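Local coordinates for protein 4-oxalocrotonate tautomerase family enzyme (Burkholderia sp. RPE67, PDB 6VVM) that is a member of the tautomerase superfamily, a chain built from two consecutive beta-alpha-beta units that occurs as three copies in the assembly, at residues A[3-8]-A[40-45]; A[65-70]-A[104-109]. All blocks are in the same frame, centred on the assembly; numbering follows the deposited sequence.

Contact 1: A[3-8]-A[40-45]; sequences LEVYLP and ILLTEL
Glu4 and Thr43 meet because their first torsions aim the polar ends at one another: Glu4 swings CG opposite its backbone N (chi1 170°) and runs on extended, while Thr43 places OG1 opposite its own carbonyl carbon. The hydroxyl OG1 then donates to Glu4 OE2 over 2.6 Å, reaching the oxygen from its anti side and 16° out of the carboxylate plane. The same OE2 forms a salt bridge with Lys104 of the second subunit, so a hydroxyl and an ammonium group share one buried oxygen. Leu41, paired with Glu4 on the adjacent strand, lies across the same face and brings its CD1 to 3.6 Å from Glu4 CD. Thr43 also borders Tyr6, its CB above one face of the ring near the rim and its CG2 3.7 Å from Tyr6 CE2; Leu45 CD1 comes in at the ring edge, 3.7 Å from Tyr6 CD2.

The backbones that carry these groups are two parallel strands, the first and last elements of a beta-alpha-beta unit connected through helix 13-31. Their segment axes cross at -30°, the twist of neighbouring strands. Five backbone hydrogen bonds join them, from a short one, Thr43 N to Val5 O at 2.7 Å, to a longer one, Leu7 N to Thr43 O at 3.2 Å, whose donor stands above the carbonyl plane.

The other face carries Leu3, Val5, Leu7, Ile40, Leu42 and Glu44. Val5 and Leu42 point the same way side by side, with Val5 CB 3.6 Å from Leu42 CD2, and helix 13-31 covers them through Leu23 and Lys16. Glu44 OE2 pairs with Lys16 and accepts from a water that also donates to Pro8 O.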
ATOM      1  N   LEU A   3       3.379   8.283  -5.062  1.00 21.36           N
ATOM      2  CA  LEU A   3       2.829   8.753  -3.800  1.00 23.24           C
ATOM      3  C   LEU A   3       1.403   8.245  -3.639  1.00 23.70           C
ATOM      4  O   LEU A   3       0.618   8.244  -4.592  1.00 20.54           O
ATOM      5  CB  LEU A   3       2.833  10.282  -3.711  1.00 21.71           C
ATOM      6  CG  LEU A   3       4.094  11.029  -4.145  1.00 23.86           C
ATOM      7  CD1 LEU A   3       3.947  12.499  -3.791  1.00 22.84           C
ATOM      8  CD2 LEU A   3       5.322  10.408  -3.465  1.00 26.45           C
ATOM      9  N   GLU A   4       1.058   7.835  -2.424  1.00 21.83           N
ATOM     10  CA  GLU A   4      -0.317   7.473  -2.116  1.00 23.11           C
ATOM     11  C   GLU A   4      -0.718   8.271  -0.889  1.00 22.23           C
ATOM     12  O   GLU A   4      -0.040   8.207   0.142  1.00 23.27           O
ATOM     13  CB  GLU A   4      -0.493   5.959  -1.889  1.00 21.77           C
ATOM     14  CG  GLU A   4      -1.887   5.632  -1.324  1.00 24.56           C
ATOM     15  CD  GLU A   4      -2.280   4.162  -1.332  1.00 26.40           C
ATOM     16  OE1 GLU A   4      -1.396   3.273  -1.355  1.00 28.58           O
ATOM     17  OE2 GLU A   4      -3.507   3.905  -1.313  1.00 24.17           O
ATOM     18  N   VAL A   5      -1.784   9.058  -1.013  1.00 19.37           N
ATOM     19  CA  VAL A   5      -2.286   9.862   0.088  1.00 22.25           C
ATOM     20  C   VAL A   5      -3.603   9.272   0.574  1.00 23.19           C
ATOM     21  O   VAL A   5      -4.579   9.186  -0.181  1.00 23.30           O
ATOM     22  CB  VAL A   5      -2.460  11.333  -0.310  1.00 24.74           C
ATOM     23  CG1 VAL A   5      -2.826  12.146   0.911  1.00 24.78           C
ATOM     24  CG2 VAL A   5      -1.182  11.849  -0.947  1.00 23.74           C
ATOM     25  N   TYR A   6      -3.628   8.882   1.839  1.00 21.59           N
ATOM     26  CA  TYR A   6      -4.864   8.542   2.533  1.00 20.63           C
ATOM     27  C   TYR A   6      -5.490   9.819   3.088  1.00 22.55           C
ATOM     28  O   TYR A   6      -4.868  10.529   3.893  1.00 22.90           O
ATOM     29  CB  TYR A   6      -4.584   7.545   3.648  1.00 27.23           C
ATOM     30  CG  TYR A   6      -4.344   6.150   3.136  1.00 23.57           C
ATOM     31  CD1 TYR A   6      -3.080   5.748   2.720  1.00 24.93           C
ATOM     32  CD2 TYR A   6      -5.385   5.242   3.054  1.00 25.98           C
ATOM     33  CE1 TYR A   6      -2.859   4.474   2.256  1.00 23.03           C
ATOM     34  CE2 TYR A   6      -5.180   3.962   2.597  1.00 26.33           C
ATOM     35  CZ  TYR A   6      -3.920   3.578   2.201  1.00 27.94           C
ATOM     36  OH  TYR A   6      -3.736   2.295   1.749  1.00 26.40           O
ATOM     37  N   LEU A   7      -6.692  10.132   2.625  1.00 22.65           N
ATOM     38  CA  LEU A   7      -7.387  11.348   3.021  1.00 25.03           C
ATOM     39  C   LEU A   7      -8.868  11.048   3.196  1.00 24.26           C
ATOM     40  O   LEU A   7      -9.368  10.031   2.701  1.00 29.38           O
ATOM     41  CB  LEU A   7      -7.162  12.483   2.005  1.00 27.25           C
ATOM     42  CG  LEU A   7      -7.844  12.495   0.632  1.00 24.89           C
ATOM     43  CD1 LEU A   7      -7.443  13.768  -0.127  1.00 27.56           C
ATOM     44  CD2 LEU A   7      -7.493  11.256  -0.196  1.00 26.96           C
ATOM     45  N   PRO A   8      -9.586  11.877   3.944  1.00 27.35           N
ATOM     46  CA  PRO A   8     -11.018  11.649   4.122  1.00 29.23           C
ATOM     47  C   PRO A   8     -11.802  12.114   2.904  1.00 30.35           C
ATOM     48  O   PRO A   8     -11.313  12.876   2.072  1.00 32.31           O
ATOM     49  CB  PRO A   8     -11.372  12.499   5.348  1.00 29.30           C
ATOM     50  CG  PRO A   8     -10.063  13.037   5.877  1.00 31.29           C
ATOM     51  CD  PRO A   8      -9.113  13.035   4.725  1.00 25.01           C
ATOM     52  N   ILE A  40       0.774   9.995  -8.560  1.00 20.26           N
ATOM     53  CA  ILE A  40       0.064  10.137  -7.291  1.00 23.04           C
ATOM     54  C   ILE A  40      -1.259   9.388  -7.339  1.00 21.04           C
ATOM     55  O   ILE A  40      -2.014   9.491  -8.310  1.00 24.71           O
ATOM     56  CB  ILE A  40      -0.176  11.619  -6.944  1.00 21.34           C
ATOM     57  CG1 ILE A  40       1.163  12.354  -6.851  1.00 23.42           C
ATOM     58  CG2 ILE A  40      -0.979  11.759  -5.632  1.00 19.45           C
ATOM     59  CD1 ILE A  40       1.021  13.807  -6.649  1.00 24.62           C
ATOM     60  N   LEU A  41      -1.582   8.686  -6.260  1.00 22.20           N
ATOM     61  CA  LEU A  41      -2.928   8.168  -6.080  1.00 21.34           C
ATOM     62  C   LEU A  41      -3.456   8.673  -4.755  1.00 21.11           C
ATOM     63  O   LEU A  41      -2.775   8.562  -3.729  1.00 21.65           O
ATOM     64  CB  LEU A  41      -2.990   6.629  -6.131  1.00 21.43           C
ATOM     65  CG  LEU A  41      -2.100   5.761  -5.238  1.00 21.02           C
ATOM     66  CD1 LEU A  41      -2.805   4.404  -4.917  1.00 22.61           C
ATOM     67  CD2 LEU A  41      -0.759   5.508  -5.900  1.00 22.88           C
ATOM     68  N   LEU A  42      -4.640   9.268  -4.789  1.00 20.98           N
ATOM     69  CA  LEU A  42      -5.352   9.682  -3.590  1.00 22.38           C
ATOM     70  C   LEU A  42      -6.336   8.577  -3.234  1.00 23.81           C
ATOM     71  O   LEU A  42      -7.106   8.136  -4.092  1.00 23.16           O
ATOM     72  CB  LEU A  42      -6.093  11.001  -3.805  1.00 23.43           C
ATOM     73  CG  LEU A  42      -5.206  12.120  -4.359  1.00 21.61           C
ATOM     74  CD1 LEU A  42      -6.038  13.361  -4.643  1.00 22.55           C
ATOM     75  CD2 LEU A  42      -4.071  12.401  -3.382  1.00 19.04           C
ATOM     76  N   THR A  43      -6.283   8.113  -1.991  1.00 23.12           N
ATOM     77  CA  THR A  43      -7.163   7.044  -1.512  1.00 25.51           C
ATOM     78  C   THR A  43      -8.111   7.655  -0.485  1.00 26.14           C
ATOM     79  O   THR A  43      -7.753   7.834   0.685  1.00 27.37           O
ATOM     80  CB  THR A  43      -6.346   5.886  -0.944  1.00 20.76           C
ATOM     81  OG1 THR A  43      -5.571   5.298  -1.998  1.00 23.67           O
ATOM     82  CG2 THR A  43      -7.276   4.798  -0.352  1.00 25.52           C
ATOM     83  N   GLU A  44      -9.304   8.026  -0.948  1.00 26.76           N
ATOM     84  CA  GLU A  44     -10.322   8.614  -0.092  1.00 24.42           C
ATOM     85  C   GLU A  44     -10.977   7.530   0.756  1.00 26.76           C
ATOM     86  O   GLU A  44     -11.339   6.474   0.240  1.00 26.66           O
ATOM     87  CB  GLU A  44     -11.405   9.286  -0.936  1.00 29.29           C
ATOM     88  CG  GLU A  44     -11.148  10.700  -1.346  1.00 34.36           C
ATOM     89  CD  GLU A  44     -12.377  11.326  -1.989  1.00 34.10           C
ATOM     90  OE1 GLU A  44     -13.389  10.610  -2.189  1.00 37.78           O
ATOM     91  OE2 GLU A  44     -12.330  12.530  -2.285  1.00 33.53           O
ATOM     92  N   LEU A  45     -11.148   7.799   2.052  1.00 25.73           N
ATOM     93  CA  LEU A  45     -11.781   6.828   2.936  1.00 26.61           C
ATOM     94  C   LEU A  45     -12.954   7.439   3.690  1.00 28.02           C
ATOM     95  O   LEU A  45     -12.870   8.573   4.179  1.00 29.88           O
ATOM     96  CB  LEU A  45     -10.776   6.265   3.956  1.00 25.52           C
ATOM     97  CG  LEU A  45      -9.574   5.516   3.389  1.00 28.20           C
ATOM     98  CD1 LEU A  45      -8.769   4.875   4.521  1.00 27.25           C
ATOM     99  CD2 LEU A  45     -10.025   4.465   2.383  1.00 26.89           C
TER
HETATM  100  O   HOH W   1     -11.611  13.973  -0.238  1.00 32.73           O

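Contact 2: A[65-70]-A[104-109]; sequences IAILIA and KDIPNT
Four backbone hydrogen bonds tie Ala66, Leu68 and Ala70 to Lys104 and Ile106, and their alternation from one chain segment to the other establishes a parallel ladder. Lys104 N donates to Ala66 O at 2.8 Å, and Leu68 N answers to Lys104 O at 2.9 Å, almost perfectly straight with an angle of 177° at the hydrogen. Next, Ile106 N reaches Leu68 O at 2.8 Å. Ala70 N to Ile106 O, at 2.7 Å, has its donor 47° out of the carbonyl plane; it is the last bond of the ladder, at the ends of strands 63-69 and 100-106.

Weaker CA-H...O contacts follow the ladder: Ile67 CA faces Lys104 O, Asp105 CA faces Leu68 O, and Ile69 CA faces Ile106 O. Just past the end of strand 63-69, the methyl CB of Ala70 rests against the backbone oxygen Ile106 O at 3.5 Å.

Apolar contact is concentrated on the face bearing Ile67, Lys104 and Ile106. With its CG2 opposite the backbone N, Ile67 brings that branch to within 3.5 Å of Ile106 CG1. Its CG1 branch lies beside the aliphatic part of Lys104, 4.2 Å from CD.

Polar ends are engaged beyond the ladder. Lys104 bends at chi3 (97°), and its NZ is hydrogen-bonded to Tyr6 OH of the third subunit. On the other face, Asp105 OD2 forms a salt bridge with Lys77 of helix 74-92, while a water donates both to Asp105 OD1 and to Ile69 O.

The contact thus closes the beta-alpha-beta unit of strands 63-69 and 100-106 through backbone bonds and aliphatic packing, while Lys104 NZ bonds to Tyr6, and Asp105 OD2 accepts from Asn49, both of the third subunit, which links this strand edge to the rest of the trimer.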
ATOM      1  N   ILE A  65       2.229   7.784   1.774  1.00 20.59           N
ATOM      2  CA  ILE A  65       3.236   6.778   1.485  1.00 22.61           C
ATOM      3  C   ILE A  65       3.950   7.187   0.209  1.00 24.67           C
ATOM      4  O   ILE A  65       3.302   7.447  -0.816  1.00 23.07           O
ATOM      5  CB  ILE A  65       2.610   5.382   1.348  1.00 21.24           C
ATOM      6  CG1 ILE A  65       1.887   5.004   2.642  1.00 25.49           C
ATOM      7  CG2 ILE A  65       3.662   4.347   0.968  1.00 26.80           C
ATOM      8  CD1 ILE A  65       0.956   3.809   2.499  1.00 31.02           C
ATOM      9  N   ALA A  66       5.273   7.268   0.277  1.00 21.43           N
ATOM     10  CA  ALA A  66       6.108   7.668  -0.851  1.00 25.38           C
ATOM     11  C   ALA A  66       7.048   6.523  -1.178  1.00 25.13           C
ATOM     12  O   ALA A  66       7.857   6.124  -0.334  1.00 25.64           O
ATOM     13  CB  ALA A  66       6.906   8.935  -0.535  1.00 24.30           C
ATOM     14  N   ILE A  67       6.946   6.009  -2.399  1.00 21.70           N
ATOM     15  CA  ILE A  67       7.745   4.884  -2.858  1.00 22.45           C
ATOM     16  C   ILE A  67       8.807   5.393  -3.819  1.00 22.09           C
ATOM     17  O   ILE A  67       8.483   5.951  -4.876  1.00 24.21           O
ATOM     18  CB  ILE A  67       6.868   3.818  -3.520  1.00 23.08           C
ATOM     19  CG1 ILE A  67       5.798   3.369  -2.515  1.00 28.85           C
ATOM     20  CG2 ILE A  67       7.735   2.662  -3.998  1.00 24.74           C
ATOM     21  CD1 ILE A  67       4.923   2.229  -2.986  1.00 25.43           C
ATOM     22  N   LEU A  68      10.072   5.176  -3.458  1.00 20.46           N
ATOM     23  CA  LEU A  68      11.233   5.688  -4.187  1.00 23.36           C
ATOM     24  C   LEU A  68      12.165   4.547  -4.554  1.00 26.84           C
ATOM     25  O   LEU A  68      12.286   3.576  -3.805  1.00 23.13           O
ATOM     26  CB  LEU A  68      12.025   6.682  -3.335  1.00 24.36           C
ATOM     27  CG  LEU A  68      11.277   7.806  -2.625  1.00 27.04           C
ATOM     28  CD1 LEU A  68      12.232   8.559  -1.708  1.00 24.83           C
ATOM     29  CD2 LEU A  68      10.685   8.739  -3.656  1.00 25.91           C
ATOM     30  N   ILE A  69      12.870   4.677  -5.685  1.00 25.25           N
ATOM     31  CA  ILE A  69      13.960   3.745  -5.929  1.00 22.31           C
ATOM     32  C   ILE A  69      15.066   4.051  -4.933  1.00 24.81           C
ATOM     33  O   ILE A  69      15.356   5.220  -4.651  1.00 26.00           O
ATOM     34  CB  ILE A  69      14.460   3.811  -7.384  1.00 27.31           C
ATOM     35  CG1 ILE A  69      13.354   3.362  -8.341  1.00 30.25           C
ATOM     36  CG2 ILE A  69      15.652   2.871  -7.567  1.00 25.71           C
ATOM     37  CD1 ILE A  69      13.764   3.328  -9.816  1.00 29.30           C
ATOM     38  N   ALA A  70      15.663   3.005  -4.365  1.00 21.60           N
ATOM     39  CA  ALA A  70      16.685   3.195  -3.344  1.00 25.05           C
ATOM     40  C   ALA A  70      17.815   4.097  -3.848  1.00 24.26           C
ATOM     41  O   ALA A  70      18.070   4.208  -5.053  1.00 31.11           O
ATOM     42  CB  ALA A  70      17.246   1.845  -2.887  1.00 24.96           C
ATOM     43  N   LYS A 104       9.068   4.216   1.382  1.00 21.74           N
ATOM     44  CA  LYS A 104       9.526   2.883   1.011  1.00 25.24           C
ATOM     45  C   LYS A 104      10.641   3.013  -0.020  1.00 24.08           C
ATOM     46  O   LYS A 104      10.447   3.629  -1.075  1.00 27.08           O
ATOM     47  CB  LYS A 104       8.385   2.039   0.450  1.00 25.56           C
ATOM     48  CG  LYS A 104       7.411   1.523   1.500  1.00 28.71           C
ATOM     49  CD  LYS A 104       6.161   0.950   0.861  1.00 32.18           C
ATOM     50  CE  LYS A 104       6.238  -0.560   0.718  1.00 40.12           C
ATOM     51  NZ  LYS A 104       5.044  -1.212   1.350  1.00 42.10           N
ATOM     52  N   ASP A 105      11.804   2.449   0.295  1.00 25.33           N
ATOM     53  CA  ASP A 105      12.917   2.344  -0.637  1.00 25.82           C
ATOM     54  C   ASP A 105      12.820   1.022  -1.390  1.00 28.64           C
ATOM     55  O   ASP A 105      12.650  -0.029  -0.767  1.00 25.64           O
ATOM     56  CB  ASP A 105      14.244   2.411   0.113  1.00 29.13           C
ATOM     57  CG  ASP A 105      14.484   3.766   0.739  1.00 32.72           C
ATOM     58  OD1 ASP A 105      14.421   4.760  -0.000  1.00 30.86           O
ATOM     59  OD2 ASP A 105      14.719   3.833   1.963  1.00 29.99           O
ATOM     60  N   ILE A 106      12.929   1.074  -2.714  1.00 23.45           N
ATOM     61  CA  ILE A 106      12.852  -0.111  -3.569  1.00 24.48           C
ATOM     62  C   ILE A 106      14.222  -0.314  -4.215  1.00 27.31           C
ATOM     63  O   ILE A 106      14.677   0.559  -4.963  1.00 23.27           O
ATOM     64  CB  ILE A 106      11.758   0.029  -4.647  1.00 25.05           C
ATOM     65  CG1 ILE A 106      10.404   0.377  -4.023  1.00 24.84           C
ATOM     66  CG2 ILE A 106      11.641  -1.256  -5.504  1.00 24.65           C
ATOM     67  CD1 ILE A 106       9.807  -0.711  -3.113  1.00 23.81           C
ATOM     68  N   PRO A 107      14.903  -1.443  -3.980  1.00 28.57           N
ATOM     69  CA  PRO A 107      16.189  -1.679  -4.650  1.00 28.76           C
ATOM     70  C   PRO A 107      16.000  -1.727  -6.159  1.00 24.66           C
ATOM     71  O   PRO A 107      14.940  -2.113  -6.654  1.00 27.89           O
ATOM     72  CB  PRO A 107      16.640  -3.039  -4.097  1.00 29.56           C
ATOM     73  CG  PRO A 107      15.851  -3.222  -2.812  1.00 28.35           C
ATOM     74  CD  PRO A 107      14.526  -2.554  -3.089  1.00 30.03           C
ATOM     75  N   ASN A 108      17.044  -1.327  -6.890  1.00 25.20           N
ATOM     76  CA  ASN A 108      16.912  -1.233  -8.344  1.00 28.70           C
ATOM     77  C   ASN A 108      16.694  -2.600  -8.990  1.00 27.40           C
ATOM     78  O   ASN A 108      16.137  -2.671 -10.089  1.00 27.33           O
ATOM     79  CB  ASN A 108      18.117  -0.487  -8.956  1.00 27.22           C
ATOM     80  CG  ASN A 108      19.467  -1.169  -8.712  1.00 33.98           C
ATOM     81  OD1 ASN A 108      19.554  -2.254  -8.138  1.00 32.16           O
ATOM     82  ND2 ASN A 108      20.539  -0.519  -9.178  1.00 30.54           N
ATOM     83  N   THR A 109      17.042  -3.685  -8.300  1.00 28.19           N
ATOM     84  CA  THR A 109      16.694  -5.028  -8.757  1.00 26.66           C
ATOM     85  C   THR A 109      15.225  -5.375  -8.549  1.00 29.30           C
ATOM     86  O   THR A 109      14.779  -6.415  -9.053  1.00 27.80           O
ATOM     87  CB  THR A 109      17.548  -6.068  -8.033  1.00 30.56           C
ATOM     88  OG1 THR A 109      17.385  -5.906  -6.615  1.00 30.29           O
ATOM     89  CG2 THR A 109      19.012  -5.914  -8.407  1.00 32.06           C
TER
HETATM   90  O   HOH W   2      15.705   6.195  -1.988  1.00 27.33           O

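Contact 1 and contact 2 have centres about 18 Å apart in one four-stranded mixed sheet, ordered 39-45, 2-8, 63-69, 100-106. Each joins the parallel strands of a beta-alpha-beta unit, and along the chain contact 1 closes before contact 2 opens. The two units meet where strands 2-8 and 63-69 run antiparallel: Glu4 N lies 2.8 Å from Ile65 O, a probable hydrogen bond, and Leu3 packs on Ala66. Each unit resembles a tautomerase sequence in its own right, consistent with a fused pair of related halves. Their outer strands, 39-45 and 100-106, are the sheet edges within the chain, and both contacts touch the second subunit; at 40-41 the sheet continues into that chain.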